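Local coordinates for protein DJ-1 homolog D (Arabidopsis thaliana, PDB 4OGG) that belongs to the DJ-1/PfpI family and joins two copies of this family's domain in one chain, related to the class I glutaminase-type fold, at residues C[2-8]-C[80-86]; C[48-52]-C[255-259]; C[203-208]-C[238-243]. All blocks are in the same frame, centred on the assembly; numbering follows the deposited sequence.

Interaction 1. Residues C[2-8]-C[80-86]; sequences SRTVLIL and YDGLVIP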
loop_
_atom_site.group_PDB
_atom_site.type_symbol
_atom_site.label_atom_id
_atom_site.label_comp_id
_atom_site.label_asym_id
_atom_site.label_seq_id
_atom_site.Cartn_x
_atom_site.Cartn_y
_atom_site.Cartn_z
ATOM N N SER C 2 -15.142 8.382 -38.685
ATOM C CA SER C 2 -15.432 9.700 -39.242
ATOM C C SER C 2 -15.188 10.832 -38.246
ATOM O O SER C 2 -15.414 11.999 -38.561
ATOM C CB SER C 2 -16.879 9.756 -39.741
ATOM O OG SER C 2 -17.791 9.494 -38.691
ATOM N N ARG C 3 -14.730 10.488 -37.045
ATOM C CA ARG C 3 -14.446 11.493 -36.024
ATOM C C ARG C 3 -13.154 11.141 -35.290
ATOM O O ARG C 3 -12.830 9.968 -35.113
ATOM C CB ARG C 3 -15.598 11.584 -35.013
ATOM C CG ARG C 3 -16.894 12.181 -35.569
ATOM C CD ARG C 3 -16.733 13.663 -35.908
ATOM N NE ARG C 3 -17.974 14.262 -36.404
ATOM C CZ ARG C 3 -18.463 14.084 -37.629
ATOM N NH1 ARG C 3 -17.819 13.321 -38.505
ATOM N NH2 ARG C 3 -19.602 14.669 -37.976
ATOM N N THR C 4 -12.417 12.164 -34.877
ATOM C CA THR C 4 -11.167 11.961 -34.157
ATOM C C THR C 4 -11.127 12.895 -32.954
ATOM O O THR C 4 -11.292 14.106 -33.089
ATOM C CB THR C 4 -9.960 12.227 -35.074
ATOM O OG1 THR C 4 -10.055 11.384 -36.228
ATOM C CG2 THR C 4 -8.657 11.921 -34.352
ATOM N N VAL C 5 -10.906 12.319 -31.777
ATOM C CA VAL C 5 -10.868 13.083 -30.538
ATOM C C VAL C 5 -9.507 12.994 -29.856
ATOM O O VAL C 5 -8.831 11.966 -29.925
ATOM C CB VAL C 5 -11.954 12.571 -29.563
ATOM C CG1 VAL C 5 -11.757 13.169 -28.178
ATOM C CG2 VAL C 5 -13.335 12.922 -30.101
ATOM N N LEU C 6 -9.116 14.079 -29.198
ATOM C CA LEU C 6 -7.848 14.133 -28.483
ATOM C C LEU C 6 -8.126 14.176 -26.979
ATOM O O LEU C 6 -9.016 14.896 -26.532
ATOM C CB LEU C 6 -7.070 15.388 -28.888
ATOM C CG LEU C 6 -5.687 15.588 -28.266
ATOM C CD1 LEU C 6 -4.748 14.495 -28.767
ATOM C CD2 LEU C 6 -5.146 16.964 -28.636
ATOM N N ILE C 7 -7.384 13.386 -26.208
ATOM C CA ILE C 7 -7.544 13.389 -24.756
ATOM C C ILE C 7 -6.262 13.967 -24.162
ATOM O O ILE C 7 -5.157 13.487 -24.440
ATOM C CB ILE C 7 -7.784 11.965 -24.185
ATOM C CG1 ILE C 7 -9.097 11.392 -24.734
ATOM C CG2 ILE C 7 -7.851 12.024 -22.656
ATOM C CD1 ILE C 7 -9.470 10.025 -24.157
ATOM N N LEU C 8 -6.422 15.018 -23.367
ATOM C CA LEU C 8 -5.299 15.694 -22.723
ATOM C C LEU C 8 -4.960 14.979 -21.419
ATOM O O LEU C 8 -5.615 15.184 -20.396
ATOM C CB LEU C 8 -5.671 17.152 -22.456
ATOM C CG LEU C 8 -4.684 18.038 -21.696
ATOM C CD1 LEU C 8 -3.337 18.057 -22.406
ATOM C CD2 LEU C 8 -5.257 19.441 -21.597
ATOM N N TYR C 80 -8.327 17.139 -35.221
ATOM C CA TYR C 80 -9.221 16.715 -34.149
ATOM C C TYR C 80 -10.563 17.426 -34.155
ATOM O O TYR C 80 -10.643 18.632 -34.378
ATOM C CB TYR C 80 -8.519 16.900 -32.804
ATOM C CG TYR C 80 -7.286 16.040 -32.692
ATOM C CD1 TYR C 80 -7.393 14.664 -32.490
ATOM C CD2 TYR C 80 -6.016 16.583 -32.876
ATOM C CE1 TYR C 80 -6.266 13.849 -32.482
ATOM C CE2 TYR C 80 -4.881 15.777 -32.871
ATOM C CZ TYR C 80 -5.013 14.413 -32.677
ATOM O OH TYR C 80 -3.896 13.611 -32.694
ATOM N N ASP C 81 -11.618 16.657 -33.905
ATOM C CA ASP C 81 -12.976 17.180 -33.885
ATOM C C ASP C 81 -13.427 17.552 -32.479
ATOM O O ASP C 81 -14.354 18.342 -32.309
ATOM C CB ASP C 81 -13.933 16.144 -34.471
ATOM C CG ASP C 81 -13.552 15.744 -35.883
ATOM O OD1 ASP C 81 -13.538 16.630 -36.763
ATOM O OD2 ASP C 81 -13.260 14.552 -36.110
ATOM N N GLY C 82 -12.771 16.982 -31.472
ATOM C CA GLY C 82 -13.139 17.276 -30.099
ATOM C C GLY C 82 -12.002 17.025 -29.128
ATOM O O GLY C 82 -11.039 16.331 -29.454
ATOM N N LEU C 83 -12.123 17.590 -27.931
ATOM C CA LEU C 83 -11.105 17.450 -26.895
ATOM C C LEU C 83 -11.733 17.003 -25.580
ATOM O O LEU C 83 -12.809 17.470 -25.209
ATOM C CB LEU C 83 -10.397 18.790 -26.678
ATOM C CG LEU C 83 -9.390 18.872 -25.523
ATOM C CD1 LEU C 83 -8.180 17.989 -25.824
ATOM C CD2 LEU C 83 -8.957 20.322 -25.327
ATOM N N VAL C 84 -11.055 16.093 -24.885
ATOM C CA VAL C 84 -11.525 15.598 -23.593
ATOM C C VAL C 84 -10.441 15.900 -22.566
ATOM O O VAL C 84 -9.262 15.646 -22.816
ATOM C CB VAL C 84 -11.777 14.070 -23.625
ATOM C CG1 VAL C 84 -12.231 13.583 -22.247
ATOM C CG2 VAL C 84 -12.834 13.744 -24.670
ATOM N N ILE C 85 -10.836 16.456 -21.424
ATOM C CA ILE C 85 -9.883 16.780 -20.364
ATOM C C ILE C 85 -10.229 16.026 -19.085
ATOM O O ILE C 85 -11.130 16.427 -18.345
ATOM C CB ILE C 85 -9.874 18.291 -20.029
ATOM C CG1 ILE C 85 -9.638 19.117 -21.295
ATOM C CG2 ILE C 85 -8.758 18.595 -19.018
ATOM C CD1 ILE C 85 -9.652 20.615 -21.060
ATOM N N PRO C 86 -9.520 14.918 -18.814
ATOM C CA PRO C 86 -9.766 14.118 -17.610
ATOM C C PRO C 86 -9.410 14.899 -16.354
ATOM O O PRO C 86 -8.679 15.891 -16.413
ATOM C CB PRO C 86 -8.838 12.917 -17.790
ATOM C CG PRO C 86 -8.718 12.789 -19.289
ATOM C CD PRO C 86 -8.564 14.237 -19.705
HETATM O O HOH W 1 -5.924 15.555 -17.329
#

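Interaction 2. Residues C[48-52]-C[255-259]; sequences AVHDF and PGHTF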
loop_
_atom_site.group_PDB
_atom_site.type_symbol
_atom_site.label_atom_id
_atom_site.label_comp_id
_atom_site.label_asym_id
_atom_site.label_seq_id
_atom_site.Cartn_x
_atom_site.Cartn_y
_atom_site.Cartn_z
ATOM N N ALA C 48 -4.314 8.045 -10.904
ATOM C CA ALA C 48 -4.770 8.073 -9.521
ATOM C C ALA C 48 -6.165 7.483 -9.415
ATOM O O ALA C 48 -6.995 7.654 -10.311
ATOM C CB ALA C 48 -4.783 9.507 -9.004
ATOM N N VAL C 49 -6.405 6.768 -8.324
ATOM C CA VAL C 49 -7.717 6.198 -8.048
ATOM C C VAL C 49 -8.277 7.111 -6.967
ATOM O O VAL C 49 -7.737 7.164 -5.862
ATOM C CB VAL C 49 -7.622 4.758 -7.479
ATOM C CG1 VAL C 49 -8.998 4.303 -6.983
ATOM C CG2 VAL C 49 -7.111 3.800 -8.544
ATOM N N HIS C 50 -9.321 7.862 -7.295
ATOM C CA HIS C 50 -9.942 8.757 -6.327
ATOM C C HIS C 50 -11.285 8.168 -5.949
ATOM O O HIS C 50 -12.245 8.211 -6.720
ATOM C CB HIS C 50 -10.091 10.161 -6.912
ATOM C CG HIS C 50 -8.799 10.919 -6.964
ATOM N ND1 HIS C 50 -8.692 12.183 -7.501
ATOM C CD2 HIS C 50 -7.565 10.598 -6.507
ATOM C CE1 HIS C 50 -7.448 12.610 -7.370
ATOM N NE2 HIS C 50 -6.744 11.667 -6.770
ATOM N N ASP C 51 -11.327 7.601 -4.749
ATOM C CA ASP C 51 -12.518 6.946 -4.246
ATOM C C ASP C 51 -13.181 7.757 -3.142
ATOM O O ASP C 51 -12.509 8.413 -2.346
ATOM C CB ASP C 51 -12.142 5.562 -3.716
ATOM C CG ASP C 51 -13.220 4.531 -3.956
ATOM O OD1 ASP C 51 -13.065 3.390 -3.474
ATOM O OD2 ASP C 51 -14.216 4.859 -4.631
ATOM N N PHE C 52 -14.506 7.694 -3.101
ATOM C CA PHE C 52 -15.288 8.411 -2.103
ATOM C C PHE C 52 -15.755 7.424 -1.040
ATOM O O PHE C 52 -16.918 7.020 -1.005
ATOM C CB PHE C 52 -16.479 9.079 -2.784
ATOM C CG PHE C 52 -16.088 9.947 -3.945
ATOM C CD1 PHE C 52 -15.457 11.170 -3.734
ATOM C CD2 PHE C 52 -16.304 9.519 -5.252
ATOM C CE1 PHE C 52 -15.045 11.956 -4.809
ATOM C CE2 PHE C 52 -15.894 10.296 -6.335
ATOM C CZ PHE C 52 -15.263 11.518 -6.113
ATOM N N PRO C 255 -5.754 -2.443 -4.939
ATOM C CA PRO C 255 -7.129 -1.945 -4.872
ATOM C C PRO C 255 -7.524 -0.933 -5.941
ATOM O O PRO C 255 -6.727 -0.085 -6.338
ATOM C CB PRO C 255 -7.209 -1.342 -3.466
ATOM C CG PRO C 255 -6.196 -2.125 -2.697
ATOM C CD PRO C 255 -5.051 -2.198 -3.669
ATOM N N GLY C 256 -8.766 -1.042 -6.402
ATOM C CA GLY C 256 -9.298 -0.113 -7.384
ATOM C C GLY C 256 -10.406 0.669 -6.697
ATOM O O GLY C 256 -10.418 0.746 -5.465
ATOM N N HIS C 257 -11.325 1.251 -7.466
ATOM C CA HIS C 257 -12.431 2.009 -6.875
ATOM C C HIS C 257 -13.490 1.030 -6.380
ATOM O O HIS C 257 -13.672 -0.034 -6.966
ATOM C CB HIS C 257 -13.133 2.910 -7.903
ATOM C CG HIS C 257 -12.233 3.845 -8.650
ATOM N ND1 HIS C 257 -11.359 3.418 -9.627
ATOM C CD2 HIS C 257 -12.144 5.197 -8.632
ATOM C CE1 HIS C 257 -10.777 4.466 -10.184
ATOM N NE2 HIS C 257 -11.236 5.557 -9.599
ATOM N N THR C 258 -14.207 1.382 -5.317
ATOM C CA THR C 258 -15.275 0.505 -4.863
ATOM C C THR C 258 -16.422 0.771 -5.834
ATOM O O THR C 258 -16.637 1.911 -6.255
ATOM C CB THR C 258 -15.713 0.820 -3.419
ATOM O OG1 THR C 258 -16.091 2.197 -3.312
ATOM C CG2 THR C 258 -14.576 0.528 -2.452
ATOM N N PHE C 259 -17.137 -0.281 -6.213
ATOM C CA PHE C 259 -18.235 -0.150 -7.160
ATOM C C PHE C 259 -19.567 -0.402 -6.477
ATOM O O PHE C 259 -19.731 -1.394 -5.770
ATOM C CB PHE C 259 -18.026 -1.126 -8.320
ATOM C CG PHE C 259 -19.084 -1.047 -9.377
ATOM C CD1 PHE C 259 -20.268 -1.762 -9.249
ATOM C CD2 PHE C 259 -18.901 -0.249 -10.501
ATOM C CE1 PHE C 259 -21.258 -1.686 -10.225
ATOM C CE2 PHE C 259 -19.885 -0.166 -11.483
ATOM C CZ PHE C 259 -21.066 -0.886 -11.343
HETATM O O HOH W 2 -16.390 5.050 -6.928
HETATM O O HOH W 3 -10.461 2.624 -3.134
#

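Interaction 3. Residues C[203-208]-C[238-243]; sequences GDYMED and CPTAIH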
loop_
_atom_site.group_PDB
_atom_site.type_symbol
_atom_site.label_atom_id
_atom_site.label_comp_id
_atom_site.label_asym_id
_atom_site.label_seq_id
_atom_site.Cartn_x
_atom_site.Cartn_y
_atom_site.Cartn_z
ATOM N N GLY C 203 -19.212 -8.866 -8.429
ATOM C CA GLY C 203 -18.753 -9.554 -7.238
ATOM C C GLY C 203 -17.504 -8.892 -6.694
ATOM O O GLY C 203 -16.899 -8.055 -7.365
ATOM N N ASP C 204 -17.105 -9.258 -5.482
ATOM C CA ASP C 204 -15.916 -8.667 -4.894
ATOM C C ASP C 204 -14.670 -8.945 -5.720
ATOM O O ASP C 204 -14.445 -10.062 -6.191
ATOM C CB ASP C 204 -15.698 -9.176 -3.467
ATOM C CG ASP C 204 -16.758 -8.683 -2.504
ATOM O OD1 ASP C 204 -17.529 -7.775 -2.880
ATOM O OD2 ASP C 204 -16.812 -9.199 -1.366
ATOM N N TYR C 205 -13.872 -7.898 -5.892
ATOM C CA TYR C 205 -12.620 -7.958 -6.619
ATOM C C TYR C 205 -12.704 -8.201 -8.118
ATOM O O TYR C 205 -11.797 -8.775 -8.715
ATOM C CB TYR C 205 -11.690 -8.970 -5.948
ATOM C CG TYR C 205 -11.463 -8.620 -4.496
ATOM C CD1 TYR C 205 -10.776 -7.459 -4.137
ATOM C CD2 TYR C 205 -11.991 -9.412 -3.480
ATOM C CE1 TYR C 205 -10.626 -7.095 -2.803
ATOM C CE2 TYR C 205 -11.845 -9.058 -2.147
ATOM C CZ TYR C 205 -11.164 -7.902 -1.814
ATOM O OH TYR C 205 -11.023 -7.555 -0.492
ATOM N N MET C 206 -13.801 -7.771 -8.731
ATOM C CA MET C 206 -13.908 -7.884 -10.175
ATOM C C MET C 206 -12.908 -6.815 -10.631
ATOM O O MET C 206 -12.562 -5.926 -9.846
ATOM C CB MET C 206 -15.335 -7.558 -10.632
ATOM C CG MET C 206 -15.882 -6.252 -10.103
ATOM S SD MET C 206 -17.655 -6.101 -10.431
ATOM C CE MET C 206 -18.143 -5.080 -9.051
ATOM N N GLU C 207 -12.421 -6.899 -11.866
ATOM C CA GLU C 207 -11.439 -5.926 -12.340
ATOM C C GLU C 207 -12.045 -4.528 -12.485
ATOM O O GLU C 207 -13.106 -4.347 -13.083
ATOM C CB GLU C 207 -10.821 -6.387 -13.668
ATOM C CG GLU C 207 -9.325 -6.071 -13.803
ATOM C CD GLU C 207 -9.033 -4.619 -14.152
ATOM O OE1 GLU C 207 -7.903 -4.152 -13.877
ATOM O OE2 GLU C 207 -9.919 -3.949 -14.716
ATOM N N ASP C 208 -11.341 -3.559 -11.906
ATOM C CA ASP C 208 -11.696 -2.139 -11.873
ATOM C C ASP C 208 -12.210 -1.563 -13.202
ATOM O O ASP C 208 -13.285 -0.963 -13.253
ATOM C CB ASP C 208 -10.462 -1.368 -11.380
ATOM C CG ASP C 208 -10.642 0.135 -11.387
ATOM O OD1 ASP C 208 -11.112 0.701 -10.371
ATOM O OD2 ASP C 208 -10.295 0.751 -12.420
ATOM N N CYS C 238 -18.812 -3.086 -3.764
ATOM C CA CYS C 238 -17.913 -4.207 -3.998
ATOM C C CYS C 238 -16.531 -3.629 -4.225
ATOM O O CYS C 238 -16.371 -2.684 -4.998
ATOM C CB CYS C 238 -18.298 -4.979 -5.260
ATOM S SG CYS C 238 -19.621 -6.178 -5.096
ATOM N N PRO C 239 -15.516 -4.169 -3.540
ATOM C CA PRO C 239 -14.170 -3.640 -3.757
ATOM C C PRO C 239 -13.732 -4.171 -5.123
ATOM O O PRO C 239 -14.230 -5.204 -5.572
ATOM C CB PRO C 239 -13.377 -4.253 -2.608
ATOM C CG PRO C 239 -14.049 -5.593 -2.428
ATOM C CD PRO C 239 -15.515 -5.216 -2.502
ATOM N N THR C 240 -12.831 -3.473 -5.800
ATOM C CA THR C 240 -12.386 -3.958 -7.096
ATOM C C THR C 240 -10.885 -4.172 -7.101
ATOM O O THR C 240 -10.174 -3.717 -6.203
ATOM C CB THR C 240 -12.753 -2.986 -8.239
ATOM O OG1 THR C 240 -12.043 -1.753 -8.073
ATOM C CG2 THR C 240 -14.258 -2.727 -8.248
ATOM N N ALA C 241 -10.408 -4.879 -8.116
ATOM C CA ALA C 241 -8.990 -5.153 -8.239
ATOM C C ALA C 241 -8.444 -4.521 -9.502
ATOM O O ALA C 241 -9.070 -4.585 -10.560
ATOM C CB ALA C 241 -8.741 -6.664 -8.267
ATOM N N ILE C 242 -7.285 -3.887 -9.380
ATOM C CA ILE C 242 -6.634 -3.293 -10.531
ATOM C C ILE C 242 -5.565 -4.282 -10.964
ATOM O O ILE C 242 -4.628 -4.569 -10.217
ATOM C CB ILE C 242 -5.984 -1.937 -10.184
ATOM C CG1 ILE C 242 -7.077 -0.872 -10.057
ATOM C CG2 ILE C 242 -4.952 -1.558 -11.241
ATOM C CD1 ILE C 242 -6.571 0.521 -9.809
ATOM N N HIS C 243 -5.733 -4.838 -12.156
ATOM C CA HIS C 243 -4.768 -5.786 -12.683
ATOM C C HIS C 243 -3.966 -5.082 -13.757
ATOM O O HIS C 243 -4.521 -4.538 -14.717
ATOM C CB HIS C 243 -5.485 -7.017 -13.239
ATOM C CG HIS C 243 -6.045 -7.911 -12.175
ATOM N ND1 HIS C 243 -6.901 -8.956 -12.449
ATOM C CD2 HIS C 243 -5.851 -7.926 -10.834
ATOM C CE1 HIS C 243 -7.208 -9.578 -11.327
ATOM N NE2 HIS C 243 -6.584 -8.974 -10.331
#

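Interaction 1. Residues C[2-8]-C[80-86]
Leu6 lays its CB over one face of the Tyr80 ring, 3.9 Å from the ring centroid and offset toward the rim, while its CD1 reaches on to Tyr80 CZ. With CG anti to the backbone N (chi1 -178°), the leucine slants across the phenol, whose hydroxyl ends on His33. Thr4 CG2 meets the same ring obliquely. Leu83 adds its CD1 beside Leu6 O, closing at 3.3 Å, and Phe107 of helix 98-110 packs on both Tyr80 and Leu83. On the other side of the sheet, Val5 CG1 touches Val84 CG2 at 3.7 Å and Ile7 lies alongside Val84. Ile7 CG2 then turns to the Pro86 ring.

Between these two buried layers strands 3-8 and 82-85 pair in parallel: Leu6 N donates to Gly82 O, Val84 N to Leu6 O and Leu8 N to Val84 O. Strand 30-35 binds the other edge of 3-8, in the central sheet of the first domain. At the C-terminal end of the pairing, one water donates to both Leu8 O and Pro86 O.

The opposite end is looser and more open to solvent. Ser2 is exposed, and Arg3 lies across Asp81 at about a right angle, with Arg3 CD 3.6 Å from Asp81 OD2. Its guanidinium turns instead to carbonyls: Arg3 NH1 bonds Ser2 O at 2.7 Å, and NE bonds Leu187 O.

Asp81 grips Thr4 twice. Its N donates to Thr4 O at 2.7 Å, and the anti lone pair of OD2 accepts Thr4 N at 2.8 Å. A side chain thus takes the place of a strand carbonyl and extends the pairing ahead of the start of strand 82-85, while the nearby arginine probably favours a charged carboxylate.

Interaction 2. Residues C[48-52]-C[255-259]
The imidazole of His257 has Val49 CG1 squarely over the centre of one face, 3.5 Å from the ring centroid and on the ring normal, a CH-pi contact. Tyr16 stacks on the same imidazole, probably on the opposite face. At the edge, near the ring plane, His50 O stands 3.6 Å from His257 CD2. Both ring nitrogens bond carboxylates, NE2 that of Glu14 and ND1 that of Asp208, which fixes the rotation of the ring. Val49 presents this methyl because CG1 is anti to its backbone N (chi1 170°).

Next to the ring, the carboxylate of Asp51 reaches across to Thr258. One oxygen, Asp51 OD1, accepts both Thr258 N (3.0 Å, N-H...O angle 154°) and the longer bond from Thr258 OG1 (3.3 Å). Both donors come on its syn side but from opposite faces of the carboxylate plane. A water that also donates to Gly256 O gives the same OD1 another bond, at 2.7 Å. A second water links Asp51 OD2 with Thr258 O.

Strand 44-51 of the first family domain thus receives the loop between strands 252-255 and 259-260 of the second. His50 bonds the modified cysteine at position 118, so this interdomain seam borders the first domain's modified-cysteine site, as fits a protein with two DJ-1/PfpI domains in tandem.

Interaction 3. Residues C[203-208]-C[238-243]
Backbone bonds tie the two segments together first. Tyr205 N donates to Pro239 O at 2.7 Å, Ala241 N to Met206 O, and Asp208 N to Ala241 O at 2.8 Å. The first of these starts from a type II turn, Gly203 to Met206, in which Tyr205 takes a positive phi of 68°. Glu207 and Ala241 pair in parallel, and Glu207 CA adds a C-H...O contact to Ala241 O.

Both carboxylate oxygens of Glu207 are used. Bent at chi2 (-78°), the side chain brings OE1 to His243 N at 2.9 Å, in an almost straight bond using the anti lone pair; His64 of the first domain also bonds OE1. The other oxygen, OE2, caps Tyr209 N, so Glu207 is the N-cap of helix 208-221. Short strand 206-207 thus pairs with 237-244 within the small mixed sheet of the second family domain and leads straight into that helix. His243 itself bonds the modified cysteine at position 311 through ND1 and Glu253 through NE2.

Among charged partners, Arg282 makes a cation-pi contact with the Tyr205 ring, and Asp204 forms a salt bridge with Lys232.

Apolar contacts fill the flanks. Pro239 CG sits over one face of the Tyr205 ring, 3.9 Å from its centroid. Met206 CE touches Cys238 CB at 3.8 Å. The Asp208 and Ile242 side chains lie side by side, CB against CG1.

In the fold
Interaction 1 lies in the central sheet of the first domain, whereas interaction 3 lies in the small mixed sheet of the second, their centres about 29 Å apart on opposite sides of the chain's centre. Interaction 2 spans the two domains, its centre about 25 Å from that of interaction 1 and 10 Å from that of interaction 3. Along the chain, segments of interactions 1 and 2 alternate, and both segments of interaction 3 fall between 48-52 and 255-259. Interactions 2 and 3 touch: His257 O probably bonds Thr240 OG1 at 2.6 Å, and Val49 packs on Ile242. The interdomain seam is thus continuous with strand 237-244.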